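Local atomic coordinates of putative cell wall hydrolase phosphatase-associated protein (Clostridioides difficile, PDB entry 7CFL), a protein that probably cleaves peptide bonds in the bacterial cell wall as an autolysin of the NlpC/P60 (C40) cysteine peptidase family, this chain being its catalytic domain. Residues Lys22-Lys27 with Gln46-Lys51; Asp80-Asp85 with Ser120-Ser125; Gly92-Val97 with Arg130-Arg135; Ile107-Ser110 with Lys116-Ile119. All blocks are in the same frame, centred on the assembly; numbering follows the deposited sequence. Where two conformers were deposited one is given.

In the fold
All four contacts lie in one antiparallel-sheet domain. Interactions 2 and 3 have centres about 8 Å apart and share the sheet around strand 81-84, where F83 O accepts from V132 N at 2.8 Å. Interaction 4 is nested in the loops that both close. Interaction 1 lies across the chain's centre from 2 and 3, about 17 and 20 Å away between centres, but only about 10 Å from interaction 4. Interactions 3 and 4 meet where, in the conformer given, H96 NE2 and H108 ND1 are hydrogen-bonded at 2.8 Å; with C41 against H96, this fits the family's Cys-His-His site. A citrate, probably from the crystallisation liquor, lies about 5 Å from the H96 side chain.

Interaction 1 (Lys22-Lys27 with Gln46-Lys51); sequences KTLLGK and QYVMKK
L24 carries the K22-K27 side of this contact and meets Y47 and V48, consecutive residues of helix 41-53. The chain reaches L24 through a type I turn from K22 to L25, documented by L25 N lying 3.1 Å from K22 O. At L24 CB heads for the helix, CG lies anti to the carbonyl carbon (chi1 -55°), and chi2 (173°) extends CD1 away from CA; this one methyl makes both contacts. It sits 4.0 Å from V48 CG2, the two side chains running past each other in opposite directions. It is likewise 4.0 Å from Y47 CE2, arriving at the ring's rim, near its plane, on the CD2-CE2 side. A face of the same ring receives K51 CG from the next helical turn. Past L24 the chain bends again in a type II turn, closed by K27 N at 3.1 Å from L24 O, with G26 at positive phi (92°). The contact is small, 97 Å², and purely apolar. F39 touches both L24 and Y47, V48 also rests on V17 and A21 of helix 13-22, and G26 and K27 bond through their backbones to V117, just ahead of strand 118-121, so this linker runs between the paired helices and the sheet.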
loop_
_atom_site.group_PDB
_atom_site.type_symbol
_atom_site.label_atom_id
_atom_site.label_comp_id
_atom_site.label_asym_id
_atom_site.label_seq_id
_atom_site.Cartn_x
_atom_site.Cartn_y
_atom_site.Cartn_z
ATOM N N LYS A 22 -5.850 -2.430 -9.876
ATOM C CA LYS A 22 -6.838 -1.458 -10.423
ATOM C C LYS A 22 -8.224 -2.114 -10.597
ATOM O O LYS A 22 -9.222 -1.366 -10.493
ATOM C CB LYS A 22 -6.319 -0.813 -11.705
ATOM C CG LYS A 22 -5.186 0.171 -11.461
ATOM C CD LYS A 22 -4.982 1.109 -12.619
ATOM C CE LYS A 22 -3.724 1.925 -12.446
ATOM N NZ LYS A 22 -3.331 2.624 -13.685
ATOM N N THR A 23 -8.301 -3.437 -10.814
ATOM C CA THR A 23 -9.602 -4.164 -10.952
ATOM C C THR A 23 -10.371 -4.074 -9.630
ATOM O O THR A 23 -11.608 -4.274 -9.659
ATOM C CB THR A 23 -9.507 -5.647 -11.344
ATOM O OG1 THR A 23 -8.935 -6.466 -10.322
ATOM C CG2 THR A 23 -8.787 -5.892 -12.649
ATOM N N LEU A 24 -9.689 -3.822 -8.512
ATOM C CA LEU A 24 -10.310 -3.785 -7.167
ATOM C C LEU A 24 -10.698 -2.358 -6.765
ATOM O O LEU A 24 -11.131 -2.188 -5.598
ATOM C CB LEU A 24 -9.361 -4.425 -6.156
ATOM C CG LEU A 24 -8.889 -5.847 -6.456
ATOM C CD1 LEU A 24 -7.828 -6.272 -5.468
ATOM C CD2 LEU A 24 -10.042 -6.840 -6.414
ATOM N N LEU A 25 -10.451 -1.340 -7.615
ATOM C CA LEU A 25 -10.872 0.064 -7.348
ATOM C C LEU A 25 -12.345 0.069 -6.942
ATOM O O LEU A 25 -13.139 -0.624 -7.606
ATOM C CB LEU A 25 -10.649 0.971 -8.566
ATOM C CG LEU A 25 -9.203 1.457 -8.736
ATOM C CD1 LEU A 25 -8.951 1.962 -10.143
ATOM C CD2 LEU A 25 -8.874 2.540 -7.725
ATOM N N GLY A 26 -12.655 0.791 -5.863
ATOM C CA GLY A 26 -14.031 1.011 -5.397
ATOM C C GLY A 26 -14.457 -0.039 -4.391
ATOM O O GLY A 26 -15.593 0.110 -3.861
ATOM N N LYS A 27 -13.642 -1.082 -4.153
ATOM C CA LYS A 27 -14.035 -2.188 -3.231
ATOM C C LYS A 27 -13.932 -1.651 -1.811
ATOM O O LYS A 27 -13.032 -0.875 -1.511
ATOM C CB LYS A 27 -13.201 -3.445 -3.467
ATOM C CG LYS A 27 -13.444 -4.090 -4.834
ATOM C CD LYS A 27 -13.247 -5.567 -4.870
ATOM C CE LYS A 27 -14.555 -6.315 -4.908
ATOM N NZ LYS A 27 -15.175 -6.239 -6.247
ATOM N N GLN A 46 -1.315 -7.436 0.699
ATOM C CA GLN A 46 -1.091 -8.900 0.745
ATOM C C GLN A 46 -1.848 -9.582 -0.403
ATOM O O GLN A 46 -1.269 -10.461 -1.055
ATOM C CB GLN A 46 -1.444 -9.498 2.106
ATOM C CG GLN A 46 -0.826 -10.868 2.321
ATOM C CD GLN A 46 -1.330 -11.510 3.582
ATOM O OE1 GLN A 46 -2.550 -11.686 3.746
ATOM N NE2 GLN A 46 -0.421 -11.945 4.425
ATOM N N TYR A 47 -3.162 -9.350 -0.515
ATOM C CA TYR A 47 -4.016 -10.047 -1.498
ATOM C C TYR A 47 -3.541 -9.774 -2.935
ATOM O O TYR A 47 -3.398 -10.717 -3.775
ATOM C CB TYR A 47 -5.454 -9.585 -1.304
ATOM C CG TYR A 47 -6.428 -10.223 -2.263
ATOM C CD1 TYR A 47 -6.947 -11.497 -2.041
ATOM C CD2 TYR A 47 -6.875 -9.529 -3.375
ATOM C CE1 TYR A 47 -7.859 -12.058 -2.922
ATOM C CE2 TYR A 47 -7.780 -10.069 -4.260
ATOM C CZ TYR A 47 -8.291 -11.334 -4.024
ATOM O OH TYR A 47 -9.203 -11.841 -4.895
ATOM N N VAL A 48 -3.227 -8.502 -3.220
ATOM C CA VAL A 48 -2.792 -8.105 -4.586
ATOM C C VAL A 48 -1.489 -8.861 -4.894
ATOM O O VAL A 48 -1.391 -9.423 -5.986
ATOM C CB VAL A 48 -2.615 -6.576 -4.705
ATOM C CG1 VAL A 48 -1.730 -6.190 -5.896
ATOM C CG2 VAL A 48 -3.952 -5.856 -4.746
ATOM N N MET A 49 -0.498 -8.808 -4.004
ATOM C CA MET A 49 0.817 -9.471 -4.217
ATOM C C MET A 49 0.656 -10.978 -4.435
ATOM O O MET A 49 1.289 -11.527 -5.359
ATOM C CB MET A 49 1.757 -9.177 -3.045
ATOM C CG MET A 49 2.377 -7.754 -3.103
ATOM S SD MET A 49 3.188 -7.357 -4.691
ATOM C CE MET A 49 3.252 -5.576 -4.493
ATOM N N LYS A 50 -0.191 -11.634 -3.633
ATOM C CA LYS A 50 -0.383 -13.105 -3.683
ATOM C C LYS A 50 -1.077 -13.496 -5.007
ATOM O O LYS A 50 -0.656 -14.486 -5.614
ATOM C CB LYS A 50 -1.189 -13.572 -2.460
ATOM C CG LYS A 50 -1.575 -15.048 -2.455
ATOM C CD LYS A 50 -2.421 -15.442 -1.257
ATOM C CE LYS A 50 -3.872 -15.005 -1.355
ATOM N NZ LYS A 50 -4.686 -15.507 -0.218
ATOM N N LYS A 51 -2.086 -12.730 -5.440
ATOM C CA LYS A 51 -3.006 -13.126 -6.542
ATOM C C LYS A 51 -2.410 -12.739 -7.894
ATOM O O LYS A 51 -2.648 -13.471 -8.882
ATOM C CB LYS A 51 -4.378 -12.484 -6.370
ATOM C CG LYS A 51 -5.221 -13.137 -5.286
ATOM C CD LYS A 51 -5.909 -14.439 -5.696
ATOM C CE LYS A 51 -7.350 -14.509 -5.237
ATOM N NZ LYS A 51 -7.971 -15.819 -5.533
#

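Interaction 2 (Asp80-Asp85 with Ser120-Ser125); sequences DLVFFD and SNINSS
I122 and F84 form the tight part of this contact: I122 CG2 lies 3.8 Å from F84 CZ, at the ring's edge and in its plane, with the two side chains crossing at about a right angle. The I122 torsion explains the approach, for CG1 is held between the backbone N and the carbonyl carbon (chi1 77°) while CG2 is turned anti to the carbonyl carbon and becomes the touching methyl. V82 fits less closely, its CG2 standing 4.3 Å from I122 CG2. In the antiparallel sheet of the NlpC/P60 domain, the turn after edge strand 118-121 folds I122 back over strand 81-84, two strands lying between them. V82 and F84 project from the face opposite to that of L81, which packs on M49 of helix 41-53; M106 touches V82, F84 and I122. Towards solvent the character changes to polar turns without any bond to the strand. N121 OD1 accepts from N123 N at 3.0 Å, an Asx turn, the donor tilted 17° from the carbonyl plane. The backbone N121 O is gripped twice, by S124 N at 3.1 Å and by S124 OG at 3.0 Å, within a type I turn. S124 occupies the N-cap of helix 125-128.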
loop_
_atom_site.group_PDB
_atom_site.type_symbol
_atom_site.label_atom_id
_atom_site.label_comp_id
_atom_site.label_asym_id
_atom_site.label_seq_id
_atom_site.Cartn_x
_atom_site.Cartn_y
_atom_site.Cartn_z
ATOM N N ASP A 80 6.440 -1.046 -5.849
ATOM C CA ASP A 80 7.016 -0.872 -4.500
ATOM C C ASP A 80 5.885 -0.634 -3.495
ATOM O O ASP A 80 4.918 -0.014 -3.826
ATOM C CB ASP A 80 8.038 0.273 -4.447
ATOM C CG ASP A 80 9.278 0.015 -5.256
ATOM O OD1 ASP A 80 9.565 -1.172 -5.545
ATOM O OD2 ASP A 80 9.991 1.025 -5.508
ATOM N N LEU A 81 6.053 -1.112 -2.281
ATOM C CA LEU A 81 5.161 -0.805 -1.156
ATOM C C LEU A 81 5.646 0.473 -0.489
ATOM O O LEU A 81 6.869 0.598 -0.259
ATOM C CB LEU A 81 5.142 -1.991 -0.179
ATOM C CG LEU A 81 4.649 -3.301 -0.775
ATOM C CD1 LEU A 81 4.661 -4.414 0.254
ATOM C CD2 LEU A 81 3.262 -3.149 -1.358
ATOM N N VAL A 82 4.718 1.382 -0.179
ATOM C CA VAL A 82 5.051 2.665 0.495
ATOM C C VAL A 82 4.323 2.673 1.832
ATOM O O VAL A 82 3.158 2.229 1.871
ATOM C CB VAL A 82 4.700 3.878 -0.387
ATOM C CG1 VAL A 82 5.734 4.063 -1.493
ATOM C CG2 VAL A 82 3.265 3.824 -0.905
ATOM N N PHE A 83 4.988 3.082 2.900
ATOM C CA PHE A 83 4.500 2.965 4.304
ATOM C C PHE A 83 4.367 4.357 4.954
ATOM O O PHE A 83 5.165 5.290 4.770
ATOM C CB PHE A 83 5.426 2.056 5.111
ATOM C CG PHE A 83 5.541 0.679 4.529
ATOM C CD1 PHE A 83 4.503 -0.230 4.764
ATOM C CD2 PHE A 83 6.524 0.313 3.618
ATOM C CE1 PHE A 83 4.522 -1.486 4.187
ATOM C CE2 PHE A 83 6.543 -0.954 3.048
ATOM C CZ PHE A 83 5.518 -1.844 3.311
ATOM N N PHE A 84 3.365 4.516 5.801
ATOM C CA PHE A 84 3.021 5.780 6.492
ATOM C C PHE A 84 2.699 5.525 7.957
ATOM O O PHE A 84 2.282 4.410 8.313
ATOM C CB PHE A 84 1.853 6.478 5.807
ATOM C CG PHE A 84 2.035 6.624 4.322
ATOM C CD1 PHE A 84 2.564 7.788 3.776
ATOM C CD2 PHE A 84 1.778 5.549 3.489
ATOM C CE1 PHE A 84 2.729 7.888 2.404
ATOM C CE2 PHE A 84 1.951 5.653 2.124
ATOM C CZ PHE A 84 2.447 6.814 1.588
ATOM N N ASP A 85 2.875 6.553 8.778
ATOM C CA ASP A 85 2.465 6.539 10.207
ATOM C C ASP A 85 1.120 7.277 10.364
ATOM O O ASP A 85 0.536 7.692 9.347
ATOM C CB ASP A 85 3.603 7.066 11.092
ATOM C CG ASP A 85 4.032 8.498 10.835
ATOM O OD1 ASP A 85 5.197 8.819 11.154
ATOM O OD2 ASP A 85 3.210 9.273 10.319
ATOM N N SER A 120 -4.359 7.769 -4.391
ATOM C CA SER A 120 -3.951 8.999 -3.674
ATOM C C SER A 120 -2.484 9.253 -4.020
ATOM O O SER A 120 -1.827 8.307 -4.516
ATOM C CB SER A 120 -4.116 8.897 -2.188
ATOM O OG SER A 120 -5.401 8.428 -1.836
ATOM N N ASN A 121 -2.037 10.486 -3.805
ATOM C CA ASN A 121 -0.670 10.947 -4.146
ATOM C C ASN A 121 0.165 11.059 -2.855
ATOM O O ASN A 121 -0.191 11.803 -1.942
ATOM C CB ASN A 121 -0.735 12.236 -4.963
ATOM C CG ASN A 121 0.554 12.443 -5.714
ATOM O OD1 ASN A 121 1.546 12.814 -5.103
ATOM N ND2 ASN A 121 0.556 12.107 -6.999
ATOM N N ILE A 122 1.292 10.367 -2.794
ATOM C CA ILE A 122 2.181 10.379 -1.593
ATOM C C ILE A 122 2.778 11.790 -1.388
ATOM O O ILE A 122 3.281 12.028 -0.280
ATOM C CB ILE A 122 3.242 9.263 -1.704
ATOM C CG1 ILE A 122 4.380 9.625 -2.663
ATOM C CG2 ILE A 122 2.586 7.922 -2.058
ATOM C CD1 ILE A 122 5.435 8.570 -2.777
ATOM N N ASN A 123 2.699 12.697 -2.376
ATOM C CA ASN A 123 3.273 14.067 -2.301
ATOM C C ASN A 123 2.220 15.059 -1.805
ATOM O O ASN A 123 2.597 16.220 -1.515
ATOM C CB ASN A 123 3.872 14.532 -3.630
ATOM C CG ASN A 123 4.973 13.616 -4.114
ATOM O OD1 ASN A 123 5.906 13.326 -3.366
ATOM N ND2 ASN A 123 4.886 13.186 -5.368
ATOM N N SER A 124 0.960 14.639 -1.689
ATOM C CA SER A 124 -0.131 15.474 -1.131
ATOM C C SER A 124 0.249 15.847 0.305
ATOM O O SER A 124 0.975 15.061 0.952
ATOM C CB SER A 124 -1.450 14.762 -1.182
ATOM O OG SER A 124 -1.479 13.781 -0.168
ATOM N N SER A 125 -0.221 16.995 0.787
ATOM C CA SER A 125 0.089 17.513 2.143
ATOM C C SER A 125 -0.202 16.425 3.184
ATOM O O SER A 125 0.646 16.236 4.079
ATOM C CB SER A 125 -0.645 18.799 2.442
ATOM O OG SER A 125 -2.054 18.612 2.440
#

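Interaction 3 (Gly92-Val97 with Arg130-Arg135); sequences GSVSHV and RYVNAR
Apolar contact between V94 and V132 dominates this pairing. V94 CG2 lies 3.8 Å from V132 CG1 and 4.1 Å from V132 CG2, so one methyl is set against the branched end of the other valine. The V132 CB points towards segment 92-97, and with CG1 anti to the backbone N (chi1 174°) both methyls face V94 CG2. Backbone-to-methyl contact is looser: G92 O stands 4.2 Å from V132 CG2, where the loop reaches the exposed margin. Among the polar side chains, the R130 guanidinium only nears H96, NH2 lying 4.5 Å from H96 CB at an oblique angle, while its NE is hydrogen-bonded to D85 O and the group makes a cation-pi interaction with Y126. H96, in the conformer described, instead directs NE2 to H108 ND1. The total buried surface is 165 Å² and no hydrogen bond joins the two segments. The reason is topological: strand 81-84 runs between strands 96-102 and 131-136. F83 bonds through its backbone to V132 and N133, and F84 faces both S95 and H96 in a classic beta bulge, while from helix 41-53 C41 touches H96, and C41, S42 and T45 touch V97.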
loop_
_atom_site.group_PDB
_atom_site.type_symbol
_atom_site.label_atom_id
_atom_site.label_comp_id
_atom_site.label_asym_id
_atom_site.label_seq_id
_atom_site.Cartn_x
_atom_site.Cartn_y
_atom_site.Cartn_z
ATOM N N GLY A 92 5.770 6.959 15.718
ATOM C CA GLY A 92 6.285 6.832 14.341
ATOM C C GLY A 92 6.023 5.431 13.799
ATOM O O GLY A 92 6.597 5.075 12.742
ATOM N N SER A 93 5.174 4.654 14.483
ATOM C CA SER A 93 4.846 3.250 14.112
ATOM C C SER A 93 4.112 3.251 12.765
ATOM O O SER A 93 3.216 4.097 12.573
ATOM C CB SER A 93 4.035 2.560 15.182
ATOM O OG SER A 93 3.703 1.238 14.785
ATOM N N VAL A 94 4.521 2.377 11.845
ATOM C CA VAL A 94 3.838 2.211 10.537
ATOM C C VAL A 94 2.421 1.664 10.797
ATOM O O VAL A 94 2.294 0.688 11.546
ATOM C CB VAL A 94 4.645 1.298 9.603
ATOM C CG1 VAL A 94 3.831 0.882 8.388
ATOM C CG2 VAL A 94 5.969 1.952 9.190
ATOM N N SER A 95 1.423 2.319 10.218
ATOM C CA SER A 95 -0.023 2.007 10.372
ATOM C C SER A 95 -0.767 1.982 9.019
ATOM O O SER A 95 -1.997 1.690 9.018
ATOM C CB SER A 95 -0.641 3.009 11.310
ATOM O OG SER A 95 -0.406 4.336 10.852
ATOM N N HIS A 96 -0.087 2.278 7.902
ATOM C CA HIS A 96 -0.725 2.322 6.560
ATOM C C HIS A 96 0.289 1.925 5.486
ATOM O O HIS A 96 1.528 2.068 5.686
ATOM C CB HIS A 96 -1.364 3.698 6.306
ATOM C CG HIS A 96 -2.342 3.706 5.177
ATOM N ND1 HIS A 96 -3.565 3.022 5.232
ATOM C CD2 HIS A 96 -2.276 4.286 3.960
ATOM C CE1 HIS A 96 -4.203 3.215 4.098
ATOM N NE2 HIS A 96 -3.427 3.986 3.292
ATOM N N VAL A 97 -0.214 1.408 4.382
ATOM C CA VAL A 97 0.610 0.922 3.242
ATOM C C VAL A 97 -0.224 1.078 1.979
ATOM O O VAL A 97 -1.456 0.800 2.008
ATOM C CB VAL A 97 1.059 -0.544 3.434
ATOM C CG1 VAL A 97 -0.107 -1.525 3.613
ATOM C CG2 VAL A 97 1.922 -1.045 2.306
ATOM N N ARG A 130 3.701 11.992 6.645
ATOM C CA ARG A 130 3.504 10.691 7.341
ATOM C C ARG A 130 4.347 9.576 6.702
ATOM O O ARG A 130 4.448 8.480 7.308
ATOM C CB ARG A 130 2.018 10.325 7.317
ATOM C CG ARG A 130 1.128 11.303 8.068
ATOM C CD ARG A 130 -0.329 11.157 7.674
ATOM N NE ARG A 130 -0.814 9.840 8.030
ATOM C CZ ARG A 130 -1.627 9.076 7.296
ATOM N NH1 ARG A 130 -2.064 9.474 6.108
ATOM N NH2 ARG A 130 -1.994 7.889 7.756
ATOM N N TYR A 131 4.971 9.835 5.549
ATOM C CA TYR A 131 5.823 8.851 4.833
ATOM C C TYR A 131 6.916 8.338 5.775
ATOM O O TYR A 131 7.652 9.174 6.378
ATOM C CB TYR A 131 6.425 9.459 3.568
ATOM C CG TYR A 131 7.293 8.523 2.778
ATOM C CD1 TYR A 131 6.806 7.885 1.648
ATOM C CD2 TYR A 131 8.618 8.283 3.136
ATOM C CE1 TYR A 131 7.573 6.985 0.937
ATOM C CE2 TYR A 131 9.392 7.370 2.439
ATOM C CZ TYR A 131 8.883 6.741 1.319
ATOM O OH TYR A 131 9.645 5.869 0.595
ATOM N N VAL A 132 7.062 7.008 5.856
ATOM C CA VAL A 132 8.093 6.350 6.716
ATOM C C VAL A 132 9.202 5.763 5.842
ATOM O O VAL A 132 10.375 6.185 6.012
ATOM C CB VAL A 132 7.503 5.305 7.674
ATOM C CG1 VAL A 132 8.614 4.552 8.415
ATOM C CG2 VAL A 132 6.537 5.961 8.652
ATOM N N ASN A 133 8.875 4.813 4.985
ATOM C CA ASN A 133 9.835 4.004 4.206
ATOM C C ASN A 133 9.109 3.315 3.051
ATOM O O ASN A 133 7.867 3.475 2.884
ATOM C CB ASN A 133 10.601 3.007 5.079
ATOM C CG ASN A 133 9.841 1.767 5.511
ATOM O OD1 ASN A 133 8.613 1.741 5.490
ATOM N ND2 ASN A 133 10.582 0.755 5.922
ATOM N N ALA A 134 9.873 2.544 2.294
ATOM C CA ALA A 134 9.382 1.811 1.129
ATOM C C ALA A 134 10.126 0.490 1.042
ATOM O O ALA A 134 11.264 0.409 1.529
ATOM C CB ALA A 134 9.541 2.668 -0.083
ATOM N N ARG A 135 9.505 -0.502 0.417
ATOM C CA ARG A 135 10.079 -1.843 0.209
ATOM C C ARG A 135 9.750 -2.349 -1.199
ATOM O O ARG A 135 8.601 -2.139 -1.683
ATOM C CB ARG A 135 9.540 -2.830 1.241
ATOM C CG ARG A 135 9.936 -2.535 2.671
ATOM C CD ARG A 135 11.383 -2.862 2.931
ATOM N NE ARG A 135 11.694 -2.599 4.318
ATOM C CZ ARG A 135 12.910 -2.714 4.864
ATOM N NH1 ARG A 135 13.930 -3.179 4.165
ATOM N NH2 ARG A 135 13.078 -2.443 6.141
#

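Interaction 4 (Ile107-Ser110 with Lys116-Ile119); sequences IHAS and KVTI
The H108 imidazole lies alongside T118, both side chains pointing the same way. One ring face has S110 N 4.2 Å above it, displaced towards the rim. T118 O approaches obliquely, 3.4 Å from H108 CD2, and the T118 CG2 methyl is 3.8 Å from H108 NE2. The ring reaches this position because CG sits between the backbone N and the carbonyl carbon (chi1 61°). Its nitrogens are both used beyond the pair, ND1 with H96 NE2 in the conformer given for H96, and NE2 with S120 OG. The backbones here run antiparallel, and H108 with T118 is a well-formed hydrogen-bonded pair: H108 N to T118 O is 3.0 Å (155° at the hydrogen), and T118 N to H108 O is 2.9 Å (160°). H108 O also takes a CA-H contact from V117 CA at 3.2 Å. The S110-K116 end is looser, with S110 N 3.3 Å from K116 O and well out of that carbonyl's plane. On the opposite face of the sheet, I107 CG1 packs 3.9 Å from V117 CG1, and F44 of helix 41-53 covers I107, A109 and V117. In this beta hairpin H108 is probably the second histidine of the Cys-His-His triad, as in NlpC/P60 relatives, with H96 and C41.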
loop_
_atom_site.group_PDB
_atom_site.type_symbol
_atom_site.label_atom_id
_atom_site.label_comp_id
_atom_site.label_asym_id
_atom_site.label_seq_id
_atom_site.Cartn_x
_atom_site.Cartn_y
_atom_site.Cartn_z
ATOM N N ILE A 107 -1.951 3.137 -5.160
ATOM C CA ILE A 107 -3.282 2.503 -4.957
ATOM C C ILE A 107 -3.302 1.901 -3.549
ATOM O O ILE A 107 -2.340 1.262 -3.152
ATOM C CB ILE A 107 -3.623 1.509 -6.070
ATOM C CG1 ILE A 107 -5.073 0.965 -5.937
ATOM C CG2 ILE A 107 -2.632 0.363 -6.103
ATOM C CD1 ILE A 107 -5.585 0.399 -7.235
ATOM N N HIS A 108 -4.446 2.000 -2.850
ATOM C CA HIS A 108 -4.516 1.548 -1.441
ATOM C C HIS A 108 -5.967 1.394 -1.024
ATOM O O HIS A 108 -6.850 1.998 -1.650
ATOM C CB HIS A 108 -3.750 2.474 -0.476
ATOM C CG HIS A 108 -4.229 3.882 -0.426
ATOM N ND1 HIS A 108 -4.355 4.583 0.764
ATOM C CD2 HIS A 108 -4.675 4.711 -1.390
ATOM C CE1 HIS A 108 -4.804 5.792 0.513
ATOM N NE2 HIS A 108 -5.007 5.896 -0.794
ATOM N N ALA A 109 -6.136 0.731 0.095
ATOM C CA ALA A 109 -7.460 0.583 0.727
ATOM C C ALA A 109 -7.538 1.718 1.767
ATOM O O ALA A 109 -6.934 1.585 2.855
ATOM C CB ALA A 109 -7.514 -0.760 1.334
ATOM N N SER A 110 -8.164 2.839 1.429
ATOM C CA SER A 110 -8.109 4.063 2.259
ATOM C C SER A 110 -9.170 3.959 3.351
ATOM O O SER A 110 -10.357 3.866 3.003
ATOM C CB SER A 110 -8.290 5.302 1.449
ATOM O OG SER A 110 -8.606 6.378 2.308
ATOM N N LYS A 116 -12.689 2.984 0.695
ATOM C CA LYS A 116 -12.664 2.061 -0.460
ATOM C C LYS A 116 -11.256 2.075 -1.055
ATOM O O LYS A 116 -10.533 3.051 -0.825
ATOM C CB LYS A 116 -13.702 2.479 -1.507
ATOM C CG LYS A 116 -13.474 3.857 -2.122
ATOM C CD LYS A 116 -14.569 4.362 -3.061
ATOM C CE LYS A 116 -15.977 4.102 -2.576
ATOM N NZ LYS A 116 -16.967 4.897 -3.336
ATOM N N VAL A 117 -10.937 1.053 -1.834
ATOM C CA VAL A 117 -9.709 1.015 -2.678
ATOM C C VAL A 117 -9.777 2.213 -3.625
ATOM O O VAL A 117 -10.784 2.375 -4.401
ATOM C CB VAL A 117 -9.573 -0.306 -3.446
ATOM C CG1 VAL A 117 -8.369 -0.296 -4.366
ATOM C CG2 VAL A 117 -9.526 -1.503 -2.517
ATOM N N THR A 118 -8.732 3.032 -3.595
ATOM C CA THR A 118 -8.721 4.320 -4.310
ATOM C C THR A 118 -7.264 4.631 -4.628
ATOM O O THR A 118 -6.364 3.870 -4.199
ATOM C CB THR A 118 -9.357 5.462 -3.503
ATOM O OG1 THR A 118 -9.525 6.577 -4.377
ATOM C CG2 THR A 118 -8.545 5.908 -2.305
ATOM N N ILE A 119 -7.094 5.741 -5.314
ATOM C CA ILE A 119 -5.742 6.242 -5.694
ATOM C C ILE A 119 -5.525 7.598 -5.017
ATOM O O ILE A 119 -6.422 8.476 -5.109
ATOM C CB ILE A 119 -5.624 6.285 -7.225
ATOM C CG1 ILE A 119 -5.512 4.872 -7.805
ATOM C CG2 ILE A 119 -4.442 7.155 -7.646
ATOM C CD1 ILE A 119 -5.767 4.798 -9.286
#